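Local coordinates for galactose mutarotase related enzyme (Lactobacillus acidophilus, PDB 3DCD), which probably binds carbohydrate and may act as a sugar isomerase of the aldose 1-epimerase (galactose mutarotase) family, although its own substrate is not established, at residues P51-L56 / E253-I258; H73-N78 / E99-V104; A79-E84 / F109-N114; L121-F126 / W230-P235; V128-K131 / T135-F138. One frame throughout, in Å; residues are numbered along the deposited sequence.

Contact 1 (P51-L56 / E253-I258); sequences PIVGRL and EPWWGI
V53 sets one methyl squarely on the indole of W255. Its CG1 stands 3.4 Å from the centroid of the five-membered ring and only 4° off the ring normal, a CH-pi contact over the face. That branch lies anti to the backbone N (chi1 169°), which carries it across to the strand, while CG2 turns to the backbone of G257. The opposite face of the W255 indole is met by the carbonyl oxygen of E253, so the ring lies between a methyl and a carbonyl. W255 NE1 also gives E253 OE1 a weak, bent hydrogen bond of 3.1 Å. Next along, V53 CB rests 3.6 Å from G257 C, a close approach made at a residue with no side chain. Water 1 then joins the backbones, accepting from V53 N at 2.9 Å and probably donating to I258 O at 3.0 Å, an oxygen that K271 NZ also reaches. The contact ties the loop after strand 48-49 to the end of strand 249-256, in the buried part of the beta-sandwich. Its grip is thus apolar at the side chains and water-mediated at the backbone, and G257 O is buried with no partner in the model.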
# COMPACT_ATOMS: atom_id res chain seq x y z
N PRO A 51 -10.44 -6.91 -0.31
CA PRO A 51 -11.06 -6.43 0.93
C PRO A 51 -10.42 -6.91 2.22
O PRO A 51 -11.07 -6.83 3.28
CB PRO A 51 -12.48 -6.97 0.82
CG PRO A 51 -12.26 -8.33 0.21
CD PRO A 51 -11.11 -8.14 -0.77
N ILE A 52 -9.19 -7.41 2.13
CA ILE A 52 -8.34 -7.64 3.32
C ILE A 52 -6.95 -7.13 3.03
O ILE A 52 -6.55 -7.03 1.86
CB ILE A 52 -8.26 -9.14 3.74
CG1 ILE A 52 -7.66 -10.02 2.63
CG2 ILE A 52 -9.64 -9.66 4.21
CD1 ILE A 52 -7.45 -11.48 3.05
N VAL A 53 -6.22 -6.80 4.09
CA VAL A 53 -4.81 -6.49 4.04
C VAL A 53 -4.11 -7.67 4.69
O VAL A 53 -4.52 -8.12 5.76
CB VAL A 53 -4.48 -5.21 4.84
CG1 VAL A 53 -2.97 -5.06 4.99
CG2 VAL A 53 -5.08 -3.99 4.19
N GLY A 54 -3.07 -8.19 4.04
CA GLY A 54 -2.31 -9.33 4.58
C GLY A 54 -3.03 -10.66 4.43
O GLY A 54 -4.04 -10.77 3.75
N ARG A 55 -2.50 -11.68 5.10
CA ARG A 55 -3.00 -13.04 4.96
C ARG A 55 -3.92 -13.45 6.11
O ARG A 55 -3.71 -13.07 7.27
CB ARG A 55 -1.83 -14.02 4.85
CG ARG A 55 -2.19 -15.38 4.29
CD ARG A 55 -0.94 -16.15 3.94
NE ARG A 55 -1.26 -17.38 3.23
CZ ARG A 55 -0.35 -18.26 2.83
NH1 ARG A 55 0.95 -18.03 3.06
NH2 ARG A 55 -0.72 -19.36 2.18
N LEU A 56 -4.91 -14.27 5.76
CA LEU A 56 -5.73 -14.99 6.71
C LEU A 56 -5.05 -16.32 7.01
O LEU A 56 -4.44 -16.93 6.11
CB LEU A 56 -7.11 -15.25 6.10
CG LEU A 56 -7.89 -14.04 5.59
CD1 LEU A 56 -9.12 -14.51 4.76
CD2 LEU A 56 -8.30 -13.09 6.75
N GLU A 253 3.72 0.81 2.83
CA GLU A 253 2.34 0.36 2.65
C GLU A 253 1.38 0.91 3.74
O GLU A 253 1.29 0.34 4.82
CB GLU A 253 2.28 -1.17 2.69
CG GLU A 253 3.39 -1.91 1.91
CD GLU A 253 3.39 -3.42 2.19
OE1 GLU A 253 2.32 -4.00 2.48
OE2 GLU A 253 4.47 -4.04 2.06
N PRO A 254 0.64 2.00 3.44
CA PRO A 254 -0.34 2.49 4.42
C PRO A 254 -1.55 1.55 4.45
O PRO A 254 -2.08 1.20 3.40
CB PRO A 254 -0.73 3.88 3.88
CG PRO A 254 0.33 4.21 2.81
CD PRO A 254 0.66 2.84 2.23
N TRP A 255 -1.95 1.13 5.64
CA TRP A 255 -2.94 0.08 5.82
C TRP A 255 -4.07 0.55 6.73
O TRP A 255 -3.81 1.07 7.82
CB TRP A 255 -2.32 -1.14 6.52
CG TRP A 255 -1.31 -1.96 5.75
CD1 TRP A 255 -1.08 -1.99 4.39
CD2 TRP A 255 -0.43 -2.93 6.33
NE1 TRP A 255 -0.07 -2.93 4.10
CE2 TRP A 255 0.33 -3.50 5.28
CE3 TRP A 255 -0.23 -3.37 7.66
CZ2 TRP A 255 1.30 -4.49 5.52
CZ3 TRP A 255 0.74 -4.36 7.89
CH2 TRP A 255 1.49 -4.91 6.82
N TRP A 256 -5.30 0.29 6.28
CA TRP A 256 -6.51 0.41 7.07
C TRP A 256 -7.08 -1.02 7.22
O TRP A 256 -8.18 -1.33 6.79
CB TRP A 256 -7.51 1.32 6.35
CG TRP A 256 -7.06 2.76 6.32
CD1 TRP A 256 -7.42 3.75 7.19
CD2 TRP A 256 -6.14 3.36 5.38
NE1 TRP A 256 -6.79 4.93 6.86
CE2 TRP A 256 -5.99 4.72 5.76
CE3 TRP A 256 -5.42 2.87 4.27
CZ2 TRP A 256 -5.15 5.61 5.05
CZ3 TRP A 256 -4.60 3.75 3.57
CH2 TRP A 256 -4.46 5.11 3.96
N GLY A 257 -6.26 -1.90 7.80
CA GLY A 257 -6.56 -3.33 7.87
C GLY A 257 -5.26 -4.01 8.17
O GLY A 257 -4.21 -3.40 8.05
N ILE A 258 -5.30 -5.29 8.58
CA ILE A 258 -4.07 -5.98 8.90
C ILE A 258 -4.24 -7.50 8.82
O ILE A 258 -5.36 -8.02 8.86
CB ILE A 258 -3.53 -5.51 10.30
CG1 ILE A 258 -2.06 -5.90 10.52
CG2 ILE A 258 -4.45 -5.93 11.44
CD1 ILE A 258 -1.41 -5.10 11.69
O HOH W 1 -7.26 -7.20 6.74

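Contact 2 (H73-N78 / E99-V104); sequences HGFARN and EETRKV
F75 lays one face of its ring against T101. The methyl CG2 of T101 sits 3.9 Å from the F75 ring centroid, 17° off the normal, a CH-pi contact displaced toward the rim. T101 CB adds to it, 3.8 Å from F75 CZ, and at another part of the ring V104 CG2 approaches F75 CD2 obliquely at 3.9 Å. The ring gets there because CG of F75 is tucked between its backbone N and carbonyl carbon (chi1 54°), which swings it out from the loop toward the helix. That helix, 99-104, is short and weakly bonded, the only helix in a protein dominated by beta strands, and it carries the chain from strand 90-96 to strand 109-118 of the large antiparallel sheet. Cutting F75 back to alanine would take away the ring face under T101 CG2 and is likely to open a gap between loop and helix. Behind the first shell, P51, Y105 and F109 also pack on F75, and F75 O accepts N78 N at 3.1 Å where the loop enters a 3-10 turn. On the helix, T101 O takes V104 N at 3.1 Å, and N98 OD1 receives T101 N at the start. Farther out, K103 NZ bridges to E100 OE2 at 2.7 Å, meeting that oxygen on its syn side.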
# COMPACT_ATOMS: atom_id res chain seq x y z
N HIS A 73 -4.03 -10.29 0.84
CA HIS A 73 -4.35 -8.97 0.26
C HIS A 73 -5.63 -8.90 -0.60
O HIS A 73 -5.87 -7.91 -1.29
CB HIS A 73 -3.17 -8.40 -0.54
CG HIS A 73 -1.91 -8.22 0.26
ND1 HIS A 73 -0.66 -8.52 -0.24
CD2 HIS A 73 -1.72 -7.74 1.51
CE1 HIS A 73 0.25 -8.24 0.68
NE2 HIS A 73 -0.36 -7.77 1.75
N GLY A 74 -6.45 -9.95 -0.55
CA GLY A 74 -7.75 -9.97 -1.22
C GLY A 74 -7.70 -10.10 -2.72
O GLY A 74 -6.73 -10.64 -3.29
N PHE A 75 -8.74 -9.61 -3.37
CA PHE A 75 -8.89 -9.82 -4.82
C PHE A 75 -8.69 -8.58 -5.69
O PHE A 75 -8.61 -8.72 -6.92
CB PHE A 75 -10.24 -10.49 -5.16
CG PHE A 75 -11.45 -9.76 -4.60
CD1 PHE A 75 -11.81 -8.50 -5.10
CD2 PHE A 75 -12.22 -10.33 -3.58
CE1 PHE A 75 -12.92 -7.82 -4.59
CE2 PHE A 75 -13.33 -9.65 -3.07
CZ PHE A 75 -13.67 -8.39 -3.57
N ALA A 76 -8.61 -7.39 -5.10
CA ALA A 76 -8.54 -6.15 -5.92
C ALA A 76 -7.44 -6.17 -6.98
O ALA A 76 -7.65 -5.75 -8.12
CB ALA A 76 -8.40 -4.89 -5.03
N ARG A 77 -6.27 -6.68 -6.61
CA ARG A 77 -5.11 -6.59 -7.48
C ARG A 77 -5.19 -7.48 -8.73
O ARG A 77 -4.43 -7.29 -9.68
CB ARG A 77 -3.82 -6.86 -6.70
CG ARG A 77 -3.60 -8.28 -6.28
CD ARG A 77 -2.37 -8.29 -5.38
NE ARG A 77 -1.92 -9.63 -5.06
CZ ARG A 77 -2.55 -10.44 -4.22
NH1 ARG A 77 -3.67 -10.04 -3.62
NH2 ARG A 77 -2.05 -11.64 -3.98
N ASN A 78 -6.13 -8.43 -8.71
CA ASN A 78 -6.37 -9.34 -9.83
C ASN A 78 -7.64 -9.00 -10.59
O ASN A 78 -8.02 -9.70 -11.51
CB ASN A 78 -6.46 -10.78 -9.30
CG ASN A 78 -5.15 -11.25 -8.72
OD1 ASN A 78 -4.09 -10.87 -9.18
ND2 ASN A 78 -5.21 -12.10 -7.69
N GLU A 99 -20.33 -11.91 -9.65
CA GLU A 99 -20.57 -13.31 -9.30
C GLU A 99 -19.35 -13.96 -8.64
O GLU A 99 -19.49 -14.68 -7.64
CB GLU A 99 -21.03 -14.12 -10.52
CG GLU A 99 -21.69 -15.44 -10.15
CD GLU A 99 -22.41 -16.11 -11.31
OE1 GLU A 99 -22.29 -15.67 -12.48
OE2 GLU A 99 -23.12 -17.10 -11.04
N GLU A 100 -18.16 -13.66 -9.17
CA GLU A 100 -16.90 -14.21 -8.66
C GLU A 100 -16.48 -13.65 -7.30
O GLU A 100 -16.09 -14.41 -6.41
CB GLU A 100 -15.77 -14.01 -9.67
CG GLU A 100 -15.86 -14.92 -10.88
CD GLU A 100 -16.02 -16.37 -10.49
OE1 GLU A 100 -15.12 -16.91 -9.81
OE2 GLU A 100 -17.06 -16.98 -10.83
N THR A 101 -16.53 -12.33 -7.13
CA THR A 101 -16.14 -11.77 -5.83
C THR A 101 -17.08 -12.24 -4.73
O THR A 101 -16.64 -12.50 -3.59
CB THR A 101 -16.08 -10.23 -5.81
OG1 THR A 101 -17.40 -9.70 -5.95
CG2 THR A 101 -15.16 -9.70 -6.91
N ARG A 102 -18.37 -12.37 -5.06
CA ARG A 102 -19.37 -12.78 -4.08
C ARG A 102 -19.16 -14.20 -3.55
O ARG A 102 -19.57 -14.52 -2.43
CB ARG A 102 -20.79 -12.56 -4.62
CG ARG A 102 -21.20 -11.08 -4.61
CD ARG A 102 -22.70 -10.88 -4.88
NE ARG A 102 -23.14 -11.48 -6.13
CZ ARG A 102 -23.10 -10.88 -7.32
NH1 ARG A 102 -22.64 -9.65 -7.43
NH2 ARG A 102 -23.51 -11.52 -8.41
N LYS A 103 -18.46 -15.03 -4.34
CA LYS A 103 -18.12 -16.40 -3.95
C LYS A 103 -17.11 -16.48 -2.80
O LYS A 103 -17.12 -17.44 -2.01
CB LYS A 103 -17.53 -17.14 -5.15
CG LYS A 103 -18.53 -17.55 -6.23
CD LYS A 103 -17.78 -18.23 -7.35
CE LYS A 103 -18.69 -18.75 -8.43
NZ LYS A 103 -17.87 -19.23 -9.57
N VAL A 104 -16.24 -15.48 -2.71
CA VAL A 104 -15.16 -15.45 -1.73
C VAL A 104 -15.37 -14.33 -0.70
O VAL A 104 -14.61 -14.21 0.26
CB VAL A 104 -13.75 -15.28 -2.41
CG1 VAL A 104 -13.49 -16.40 -3.40
CG2 VAL A 104 -13.63 -13.92 -3.10

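Contact 3 (A79-E84 / F109-N114); sequences ADFEVE and FEFRVN
F81 packs on the buried side of this contact, where its CE2 meets F111 CD2 at 4.0 Å and V113 CG2 at 4.1 Å. The F111 carbon comes in at the edge of the F81 ring, near its plane. A19, F93 and L95 also touch F81, so the aromatic end is enclosed. Residues of strand 109-118 alternate between the two faces of the nine-stranded antiparallel sheet, and strand 90-96 lies between it and strand 82-87, so these side chains reach over a whole strand. On the looser outer face, R112 runs out extended and grips exposed E84 side-on: NE bonds OE1 at 2.7 Å and NH2 bonds OE2 at 3.0 Å, both at 163°. Carboxylate and guanidinium are nearly coplanar, 22° apart. A methionine in place of R112 would probably leave the carboxylates of E84 and E110 without their shared positive partner. E110 OE1 takes R112 NH1 at 2.9 Å from above its carboxylate plane.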
# COMPACT_ATOMS: atom_id res chain seq x y z
N ALA A 79 -8.29 -7.90 -10.20
CA ALA A 79 -9.58 -7.51 -10.78
C ALA A 79 -9.41 -6.41 -11.79
O ALA A 79 -8.51 -5.59 -11.66
CB ALA A 79 -10.56 -7.06 -9.68
N ASP A 80 -10.27 -6.38 -12.79
CA ASP A 80 -10.24 -5.30 -13.77
C ASP A 80 -11.30 -4.29 -13.36
O ASP A 80 -12.47 -4.66 -13.18
CB ASP A 80 -10.50 -5.84 -15.17
CG ASP A 80 -9.42 -6.79 -15.62
OD1 ASP A 80 -8.23 -6.43 -15.50
OD2 ASP A 80 -9.75 -7.91 -16.05
N PHE A 81 -10.86 -3.04 -13.17
CA PHE A 81 -11.71 -1.93 -12.76
C PHE A 81 -12.21 -1.20 -13.99
O PHE A 81 -11.56 -1.20 -15.03
CB PHE A 81 -10.89 -0.93 -11.96
CG PHE A 81 -10.56 -1.36 -10.55
CD1 PHE A 81 -9.74 -2.47 -10.31
CD2 PHE A 81 -11.01 -0.63 -9.47
CE1 PHE A 81 -9.41 -2.86 -9.02
CE2 PHE A 81 -10.69 -0.99 -8.15
CZ PHE A 81 -9.88 -2.12 -7.93
N GLU A 82 -13.37 -0.55 -13.86
CA GLU A 82 -13.87 0.39 -14.85
C GLU A 82 -13.25 1.77 -14.63
O GLU A 82 -12.96 2.15 -13.49
CB GLU A 82 -15.39 0.51 -14.78
CG GLU A 82 -16.19 -0.80 -15.04
CD GLU A 82 -15.84 -1.51 -16.36
OE1 GLU A 82 -16.01 -0.91 -17.44
OE2 GLU A 82 -15.42 -2.69 -16.30
N VAL A 83 -13.04 2.51 -15.71
CA VAL A 83 -12.60 3.91 -15.59
C VAL A 83 -13.85 4.80 -15.54
O VAL A 83 -14.53 5.01 -16.55
CB VAL A 83 -11.63 4.35 -16.72
CG1 VAL A 83 -11.27 5.85 -16.57
CG2 VAL A 83 -10.37 3.50 -16.70
N GLU A 84 -14.13 5.30 -14.35
CA GLU A 84 -15.34 6.09 -14.11
C GLU A 84 -15.21 7.54 -14.56
O GLU A 84 -16.19 8.14 -15.04
CB GLU A 84 -15.72 6.03 -12.62
CG GLU A 84 -17.08 6.68 -12.36
CD GLU A 84 -17.55 6.53 -10.93
OE1 GLU A 84 -16.77 6.83 -10.01
OE2 GLU A 84 -18.72 6.13 -10.75
N PHE A 109 -20.71 -4.10 -2.98
CA PHE A 109 -19.96 -2.87 -2.70
C PHE A 109 -19.70 -2.08 -3.98
O PHE A 109 -19.82 -2.62 -5.09
CB PHE A 109 -18.62 -3.20 -2.03
CG PHE A 109 -17.73 -4.09 -2.88
CD1 PHE A 109 -17.75 -5.48 -2.72
CD2 PHE A 109 -16.89 -3.55 -3.85
CE1 PHE A 109 -16.96 -6.30 -3.52
CE2 PHE A 109 -16.09 -4.37 -4.65
CZ PHE A 109 -16.13 -5.74 -4.48
N GLU A 110 -19.30 -0.82 -3.80
CA GLU A 110 -18.64 -0.04 -4.83
C GLU A 110 -17.29 0.36 -4.24
O GLU A 110 -17.24 1.03 -3.21
CB GLU A 110 -19.46 1.20 -5.20
CG GLU A 110 -20.80 0.91 -5.88
CD GLU A 110 -21.58 2.18 -6.24
OE1 GLU A 110 -21.19 3.29 -5.81
OE2 GLU A 110 -22.59 2.05 -6.95
N PHE A 111 -16.20 -0.04 -4.89
CA PHE A 111 -14.84 0.30 -4.45
C PHE A 111 -14.18 1.19 -5.49
O PHE A 111 -13.98 0.77 -6.63
CB PHE A 111 -14.00 -0.97 -4.26
CG PHE A 111 -12.56 -0.71 -3.82
CD1 PHE A 111 -12.26 0.29 -2.90
CD2 PHE A 111 -11.52 -1.52 -4.30
CE1 PHE A 111 -10.91 0.53 -2.48
CE2 PHE A 111 -10.19 -1.31 -3.89
CZ PHE A 111 -9.88 -0.29 -2.97
N ARG A 112 -13.84 2.41 -5.09
CA ARG A 112 -13.23 3.37 -5.99
C ARG A 112 -11.81 3.70 -5.56
O ARG A 112 -11.56 3.95 -4.38
CB ARG A 112 -14.07 4.66 -6.05
CG ARG A 112 -15.33 4.54 -6.90
CD ARG A 112 -16.18 5.81 -6.78
NE ARG A 112 -17.37 5.73 -7.62
CZ ARG A 112 -18.51 5.16 -7.23
NH1 ARG A 112 -18.62 4.63 -6.02
NH2 ARG A 112 -19.53 5.12 -8.06
N VAL A 113 -10.88 3.66 -6.52
CA VAL A 113 -9.51 4.10 -6.31
C VAL A 113 -9.29 5.31 -7.22
O VAL A 113 -9.34 5.22 -8.45
CB VAL A 113 -8.46 2.98 -6.61
CG1 VAL A 113 -7.05 3.48 -6.34
CG2 VAL A 113 -8.74 1.75 -5.74
N ASN A 114 -9.08 6.45 -6.57
CA ASN A 114 -8.87 7.69 -7.28
C ASN A 114 -7.43 8.10 -7.13
O ASN A 114 -6.88 8.07 -6.03
CB ASN A 114 -9.76 8.80 -6.73
CG ASN A 114 -9.36 10.18 -7.26
OD1 ASN A 114 -9.65 10.54 -8.40
ND2 ASN A 114 -8.68 10.95 -6.44

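Contact 4 (L121-F126 / W230-P235); sequences LLEENF and WTRDAP
R232 stretches toward E123 and N125 with CG anti to its own carbonyl carbon (chi1 -57°) and the chain extended as far as NE, which sends the guanidinium clear across strand 282-292 to strand 121-130. E123 starts out the same way and is also extended beyond CG, and the two side chains cross at about a right angle. Toward E123 the guanidinium touches the aliphatic stem: NH2 is 3.5 Å from E123 CG, which lies at its edge, near the plane. Carboxylate and guanidinium planes stand 66° apart, and E123 OE2 to R232 NH2 is a long salt bridge of 4.0 Å in which no N-H points at the oxygen. The N125 amide comes up at the guanidinium edge, its plane 39° away. R232 occupies the second position of a type II' turn from T231 to A234, closed by A234 N to T231 O at 2.9 Å. The firmer polar partners come from neighbouring strands, S288 OG for R232 NH2 and N116 ND2 for E123 OE1. Across the surface of the sheet, then, the attraction between E123 and R232 is probably mainly electrostatic, with direction supplied by those neighbours.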
# COMPACT_ATOMS: atom_id res chain seq x y z
N LEU A 121 3.01 15.90 -6.19
CA LEU A 121 2.27 15.08 -5.22
C LEU A 121 1.17 14.27 -5.91
O LEU A 121 0.35 14.81 -6.66
CB LEU A 121 1.69 15.93 -4.08
CG LEU A 121 1.00 15.20 -2.92
CD1 LEU A 121 1.07 15.96 -1.61
CD2 LEU A 121 -0.47 14.85 -3.25
N LEU A 122 1.16 12.97 -5.62
CA LEU A 122 0.17 12.05 -6.13
C LEU A 122 -0.64 11.48 -4.96
O LEU A 122 -0.08 10.88 -4.05
CB LEU A 122 0.87 10.88 -6.86
CG LEU A 122 0.02 9.70 -7.33
CD1 LEU A 122 -1.02 10.15 -8.35
CD2 LEU A 122 0.96 8.65 -7.96
N GLU A 123 -1.96 11.67 -5.01
CA GLU A 123 -2.87 11.07 -4.06
C GLU A 123 -3.35 9.71 -4.56
O GLU A 123 -3.60 9.55 -5.77
CB GLU A 123 -4.10 11.96 -3.85
CG GLU A 123 -3.80 13.27 -3.17
CD GLU A 123 -5.06 14.07 -2.84
OE1 GLU A 123 -6.18 13.68 -3.28
OE2 GLU A 123 -4.92 15.09 -2.15
N GLU A 124 -3.49 8.77 -3.64
CA GLU A 124 -4.16 7.49 -3.91
C GLU A 124 -5.28 7.39 -2.89
O GLU A 124 -5.04 7.18 -1.71
CB GLU A 124 -3.18 6.33 -3.75
CG GLU A 124 -3.84 4.93 -3.86
CD GLU A 124 -2.81 3.80 -3.97
OE1 GLU A 124 -1.65 4.06 -4.39
OE2 GLU A 124 -3.16 2.65 -3.64
N ASN A 125 -6.52 7.59 -3.35
CA ASN A 125 -7.64 7.75 -2.43
C ASN A 125 -8.58 6.58 -2.58
O ASN A 125 -8.94 6.21 -3.70
CB ASN A 125 -8.42 9.05 -2.74
CG ASN A 125 -7.54 10.29 -2.71
OD1 ASN A 125 -7.56 11.11 -3.64
ND2 ASN A 125 -6.78 10.45 -1.65
N PHE A 126 -9.02 6.05 -1.44
CA PHE A 126 -9.96 4.93 -1.43
C PHE A 126 -11.35 5.39 -1.00
O PHE A 126 -11.50 6.16 -0.06
CB PHE A 126 -9.48 3.86 -0.44
CG PHE A 126 -8.10 3.34 -0.73
CD1 PHE A 126 -7.76 2.88 -2.02
CD2 PHE A 126 -7.14 3.31 0.27
CE1 PHE A 126 -6.47 2.39 -2.29
CE2 PHE A 126 -5.84 2.81 0.02
CZ PHE A 126 -5.52 2.34 -1.26
N TRP A 230 2.68 10.34 2.93
CA TRP A 230 1.85 10.86 4.01
C TRP A 230 0.70 9.86 4.18
O TRP A 230 -0.10 9.63 3.25
CB TRP A 230 1.31 12.24 3.62
CG TRP A 230 2.40 13.21 3.22
CD1 TRP A 230 3.20 13.14 2.10
CD2 TRP A 230 2.80 14.39 3.92
NE1 TRP A 230 4.08 14.20 2.07
CE2 TRP A 230 3.85 14.99 3.17
CE3 TRP A 230 2.37 15.01 5.10
CZ2 TRP A 230 4.48 16.17 3.57
CZ3 TRP A 230 3.00 16.19 5.50
CH2 TRP A 230 4.04 16.76 4.74
N THR A 231 0.61 9.25 5.36
CA THR A 231 -0.30 8.11 5.56
C THR A 231 -1.65 8.53 6.13
O THR A 231 -2.49 7.68 6.44
CB THR A 231 0.32 7.06 6.49
OG1 THR A 231 0.69 7.69 7.73
CG2 THR A 231 1.59 6.43 5.85
N ARG A 232 -1.84 9.85 6.27
CA ARG A 232 -3.09 10.40 6.79
C ARG A 232 -3.50 9.64 8.06
O ARG A 232 -2.70 9.53 9.00
CB ARG A 232 -4.16 10.37 5.69
CG ARG A 232 -3.74 11.14 4.42
CD ARG A 232 -4.90 11.29 3.43
NE ARG A 232 -4.43 11.57 2.07
CZ ARG A 232 -5.14 11.32 0.98
NH1 ARG A 232 -6.35 10.78 1.07
NH2 ARG A 232 -4.65 11.60 -0.22
N ASP A 233 -4.71 9.09 8.10
CA ASP A 233 -5.19 8.43 9.30
C ASP A 233 -4.98 6.92 9.33
O ASP A 233 -5.65 6.21 10.11
CB ASP A 233 -6.67 8.77 9.56
CG ASP A 233 -7.60 8.31 8.43
OD1 ASP A 233 -7.16 7.77 7.37
OD2 ASP A 233 -8.82 8.48 8.61
N ALA A 234 -4.09 6.39 8.48
CA ALA A 234 -3.84 4.93 8.52
C ALA A 234 -3.42 4.53 9.93
O ALA A 234 -2.55 5.18 10.52
CB ALA A 234 -2.75 4.54 7.51
N PRO A 235 -4.05 3.48 10.49
CA PRO A 235 -3.61 3.01 11.81
C PRO A 235 -2.32 2.19 11.78
O PRO A 235 -1.74 1.92 12.83
CB PRO A 235 -4.78 2.15 12.28
CG PRO A 235 -5.39 1.63 11.01
CD PRO A 235 -5.20 2.71 9.99

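Contact 5 (V128-K131 / T135-F138); sequences VVNK and TMIF
N130 ND2 and the backbone N of M136 stand 3.2 Å apart, two donors facing each other with no bond between them. The amide's bonds go to other atoms: ND2 serves L277 O and E134 O, while OD1 accepts S132 N, which fixes the rotation of the carboxamide beside the turn. Held there, N130 slides past M136 in the opposite direction, its CG 3.4 Å from M136 CB and OD1 3.9 Å from SE. M136 is modelled as selenomethionine; the place of its terminal methyl is doubtful, because it is modelled too close to V128. At the other end, V128 covers one face of F138: CG1 is 4.1 Å from the ring centroid, 14° off the normal, and CG2 reaches F138 CE2 at 3.7 Å. The short strand pieces run roughly antiparallel at 151°, with axes 8.8 Å apart, too far for backbone pairing. Each bonds to other strands instead: 121-130 belongs to the nine-stranded sheet, 136-147 to the six-stranded one. The chain therefore turns from one sheet to the other with side chains packed between, a beta-arch of the kind that links the layers of a beta-sandwich.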
# COMPACT_ATOMS: atom_id res chain seq x y z
N VAL A 128 -15.04 3.29 -0.29
CA VAL A 128 -15.82 2.04 -0.27
C VAL A 128 -17.27 2.38 0.11
O VAL A 128 -17.50 3.01 1.14
CB VAL A 128 -15.22 1.04 0.74
CG1 VAL A 128 -15.99 -0.27 0.77
CG2 VAL A 128 -13.74 0.75 0.41
N VAL A 129 -18.23 1.97 -0.71
CA VAL A 129 -19.65 2.11 -0.39
C VAL A 129 -20.25 0.73 -0.18
O VAL A 129 -20.16 -0.12 -1.06
CB VAL A 129 -20.42 2.86 -1.50
CG1 VAL A 129 -21.91 2.99 -1.16
CG2 VAL A 129 -19.79 4.26 -1.73
N ASN A 130 -20.83 0.51 1.00
CA ASN A 130 -21.51 -0.75 1.28
C ASN A 130 -22.89 -0.76 0.64
O ASN A 130 -23.72 0.11 0.96
CB ASN A 130 -21.60 -0.97 2.79
CG ASN A 130 -22.28 -2.27 3.16
OD1 ASN A 130 -22.48 -3.14 2.31
ND2 ASN A 130 -22.66 -2.41 4.43
N LYS A 131 -23.11 -1.71 -0.28
CA LYS A 131 -24.36 -1.89 -1.01
C LYS A 131 -25.13 -3.12 -0.52
O LYS A 131 -26.09 -3.55 -1.15
CB LYS A 131 -24.07 -2.04 -2.50
CG LYS A 131 -23.54 -0.77 -3.17
CD LYS A 131 -24.54 0.38 -3.04
CE LYS A 131 -24.07 1.60 -3.81
NZ LYS A 131 -25.13 2.66 -3.86
N THR A 135 -24.01 -4.94 7.68
CA THR A 135 -22.73 -4.26 7.88
C THR A 135 -21.61 -5.01 7.15
O THR A 135 -21.46 -6.22 7.30
CB THR A 135 -22.44 -4.09 9.39
OG1 THR A 135 -23.41 -3.20 9.93
CG2 THR A 135 -21.06 -3.51 9.63
N MSE A 136 -20.87 -4.28 6.33
CA MSE A 136 -19.75 -4.83 5.57
C MSE A 136 -18.47 -4.76 6.40
O MSE A 136 -18.23 -3.79 7.10
CB MSE A 136 -19.58 -4.03 4.28
CG MSE A 136 -18.43 -4.48 3.42
SE MSE A 136 -18.62 -3.59 1.70
CE MSE A 136 -17.92 -1.88 2.24
N ILE A 137 -17.65 -5.81 6.31
CA ILE A 137 -16.39 -5.91 7.08
C ILE A 137 -15.25 -6.05 6.07
O ILE A 137 -15.23 -7.02 5.32
CB ILE A 137 -16.44 -7.08 8.10
CG1 ILE A 137 -17.65 -6.88 9.04
CG2 ILE A 137 -15.16 -7.11 8.95
CD1 ILE A 137 -18.14 -8.12 9.81
N PHE A 138 -14.35 -5.06 6.03
CA PHE A 138 -13.24 -5.01 5.07
C PHE A 138 -11.98 -4.33 5.59
O PHE A 138 -12.02 -3.47 6.51
CB PHE A 138 -13.67 -4.29 3.77
CG PHE A 138 -13.81 -2.81 3.95
CD1 PHE A 138 -14.98 -2.28 4.50
CD2 PHE A 138 -12.78 -1.95 3.61
CE1 PHE A 138 -15.11 -0.91 4.70
CE2 PHE A 138 -12.89 -0.59 3.80
CZ PHE A 138 -14.06 -0.07 4.35

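Contacts 1 and 5 are buried, each with a valine methyl over an aromatic face, though contact 5 also buries the bonded amide of N130; they meet on one sheet, where strands 249-256 and 136-147 are neighbours. Contact 3 has a buried half and a charged outer half, while contact 4 lies at the surface and is polar; both reach across an intervening strand of the nine-stranded sheet. Contact 2, partly buried, attaches the lone helix, and F75 links it to contact 1 through P51 and to contact 3 through F109. Strand 121-130 serves contacts 4 and 5 in turn and pairs with strand 109-118 of contact 3. W256 NE1 bonded to D233 OD1 joins contacts 1 and 4.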